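Local coordinates for ferric uptake regulation protein (Pseudomonas aeruginosa, PDB 1MZB) that probably represses iron-uptake genes by binding their operator DNA as a metal-loaded dimer, and binds several zinc ions, at residues 33-37 and 78-82. Sequence-based numbering, arbitrary orientation.
Sequences RHMSA and HAVFE. With ZN (zinc ion), chain C; ZN (zinc ion), chain D.
His-78 reaches Ser-36 with its imidazole, His-78 CD2 lying 3.7 Å from Ser-36 CB. The two ring nitrogens face different tasks: His-78 ND1 binds a zinc ion at 2.1 Å, which Asp-75 also ligates, while NE2 donates to a water that in turn donates to the carbonyl of His-34. One end of the ring is thus tied to metal and the other, through solvent, to the loop carrying His-34. Ala-79 contributes its carbonyl oxygen, which receives a CA-H...O contact from Ser-36 and a hydrogen bond from a second water; that water also accepts from N of Ala-37, the first residue of helix 37-46. Val-80 CG2 sits 3.8 Å from His-34 O. At Phe-81 the backbone N donates to Met-35 O (2.8 Å, 165°), the one direct hydrogen bond between the two segments, and the same oxygen lies at the edge of the phenyl ring. Glu-82 runs alongside His-34, carboxylate and imidazole planes turned 73° apart, and both converge on a second zinc: Glu-82 OE1 and His-34 NE2 each bind it at 2.0 Å. Glu-82 CG lies between the backbone N and carbonyl carbon (chi1 55°), and the chain beyond is extended, carrying the carboxylate out to the metal. Glu-82 OE2 sits 3.0 Å from His-34 CD2 at the ring edge and takes a weak hydrogen bond from His-72. His-91 and Glu-102, from the three-stranded sheet, complete this site, so the metal ties both the loop and strand 80-83 to that sheet. Ser-36, at the N-cap of helix 37-46, hydrogen-bonds Asp-39 N with its OG. Strand 80-83 pairs antiparallel with 69-72, consistent with the wing of a winged-helix DNA-binding domain, and Phe-81 and Ala-37 both pack on Tyr-57 and Leu-60 of helix 53-66, probably its recognition helix.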
loop_
_atom_site.group_PDB
_atom_site.type_symbol
_atom_site.label_atom_id
_atom_site.label_comp_id
_atom_site.label_asym_id
_atom_site.label_seq_id
_atom_site.Cartn_x
_atom_site.Cartn_y
_atom_site.Cartn_z
ATOM N N ARG A 33 -8.188 -7.596 -8.348
ATOM C CA ARG A 33 -7.400 -7.444 -7.136
ATOM C C ARG A 33 -7.948 -8.343 -6.012
ATOM O O ARG A 33 -7.182 -8.846 -5.170
ATOM C CB ARG A 33 -7.421 -5.976 -6.688
ATOM C CG ARG A 33 -7.277 -4.956 -7.825
ATOM C CD ARG A 33 -6.887 -3.593 -7.268
ATOM N NE ARG A 33 -6.920 -2.536 -8.277
ATOM C CZ ARG A 33 -6.453 -1.303 -8.077
ATOM N NH1 ARG A 33 -5.916 -0.982 -6.902
ATOM N NH2 ARG A 33 -6.532 -0.390 -9.043
ATOM N N HIS A 34 -9.268 -8.544 -6.033
ATOM C CA HIS A 34 -9.974 -9.345 -5.031
ATOM C C HIS A 34 -10.686 -10.552 -5.642
ATOM O O HIS A 34 -11.881 -10.530 -5.940
ATOM C CB HIS A 34 -10.984 -8.471 -4.293
ATOM C CG HIS A 34 -10.388 -7.200 -3.774
ATOM N ND1 HIS A 34 -10.451 -6.033 -4.497
ATOM C CD2 HIS A 34 -9.655 -6.998 -2.649
ATOM C CE1 HIS A 34 -9.753 -5.147 -3.810
ATOM N NE2 HIS A 34 -9.250 -5.681 -2.676
ATOM N N MET A 35 -9.936 -11.628 -5.769
ATOM C CA MET A 35 -10.447 -12.830 -6.362
ATOM C C MET A 35 -11.078 -13.851 -5.419
ATOM O O MET A 35 -10.596 -14.104 -4.319
ATOM C CB MET A 35 -9.330 -13.521 -7.130
ATOM C CG MET A 35 -8.905 -12.788 -8.429
ATOM S SD MET A 35 -7.684 -13.743 -9.329
ATOM C CE MET A 35 -6.510 -13.924 -8.118
ATOM N N SER A 36 -12.145 -14.455 -5.910
ATOM C CA SER A 36 -12.796 -15.547 -5.208
ATOM C C SER A 36 -12.050 -16.832 -5.595
ATOM O O SER A 36 -11.192 -16.842 -6.522
ATOM C CB SER A 36 -14.248 -15.685 -5.676
ATOM O OG SER A 36 -14.272 -16.226 -6.984
ATOM N N ALA A 37 -12.364 -17.926 -4.909
ATOM C CA ALA A 37 -11.762 -19.225 -5.242
ATOM C C ALA A 37 -12.094 -19.606 -6.687
ATOM O O ALA A 37 -11.251 -20.131 -7.420
ATOM C CB ALA A 37 -12.272 -20.318 -4.276
ATOM N N HIS A 78 -19.756 -14.151 -0.792
ATOM C CA HIS A 78 -18.583 -14.909 -1.277
ATOM C C HIS A 78 -17.306 -14.403 -0.630
ATOM O O HIS A 78 -17.222 -13.251 -0.214
ATOM C CB HIS A 78 -18.453 -14.915 -2.803
ATOM C CG HIS A 78 -17.804 -13.699 -3.371
ATOM N ND1 HIS A 78 -18.490 -12.561 -3.717
ATOM C CD2 HIS A 78 -16.500 -13.455 -3.672
ATOM C CE1 HIS A 78 -17.620 -11.668 -4.228
ATOM N NE2 HIS A 78 -16.388 -12.151 -4.218
ATOM N N ALA A 79 -16.327 -15.299 -0.520
ATOM C CA ALA A 79 -15.057 -14.959 0.105
ATOM C C ALA A 79 -14.101 -14.454 -0.966
ATOM O O ALA A 79 -14.086 -15.001 -2.052
ATOM C CB ALA A 79 -14.464 -16.182 0.737
ATOM N N VAL A 80 -13.334 -13.418 -0.635
ATOM C CA VAL A 80 -12.348 -12.862 -1.535
ATOM C C VAL A 80 -11.001 -13.169 -0.900
ATOM O O VAL A 80 -10.887 -13.056 0.305
ATOM C CB VAL A 80 -12.513 -11.340 -1.612
ATOM C CG1 VAL A 80 -11.216 -10.664 -1.994
ATOM C CG2 VAL A 80 -13.616 -11.032 -2.619
ATOM N N PHE A 81 -9.986 -13.528 -1.700
ATOM C CA PHE A 81 -8.674 -13.819 -1.122
ATOM C C PHE A 81 -7.695 -12.867 -1.785
ATOM O O PHE A 81 -7.724 -12.731 -2.999
ATOM C CB PHE A 81 -8.259 -15.256 -1.430
ATOM C CG PHE A 81 -9.118 -16.295 -0.761
ATOM C CD1 PHE A 81 -10.292 -16.750 -1.358
ATOM C CD2 PHE A 81 -8.739 -16.844 0.468
ATOM C CE1 PHE A 81 -11.088 -17.767 -0.728
ATOM C CE2 PHE A 81 -9.513 -17.843 1.096
ATOM C CZ PHE A 81 -10.687 -18.309 0.496
ATOM N N GLU A 82 -6.867 -12.191 -1.011
ATOM C CA GLU A 82 -5.900 -11.276 -1.624
ATOM C C GLU A 82 -4.597 -11.405 -0.871
ATOM O O GLU A 82 -4.586 -11.818 0.267
ATOM C CB GLU A 82 -6.399 -9.827 -1.593
ATOM C CG GLU A 82 -6.770 -9.292 -0.197
ATOM C CD GLU A 82 -7.473 -7.921 -0.253
ATOM O OE1 GLU A 82 -6.834 -6.919 -0.618
ATOM O OE2 GLU A 82 -8.674 -7.857 0.073
HETATM ZN ZN ZN C . -8.046 -5.354 -1.112
HETATM ZN ZN ZN D . -20.543 -12.205 -4.062
HETATM O O HOH W 1 -14.599 -10.999 -5.780
HETATM O O HOH W 2 -14.204 -17.680 -2.730
#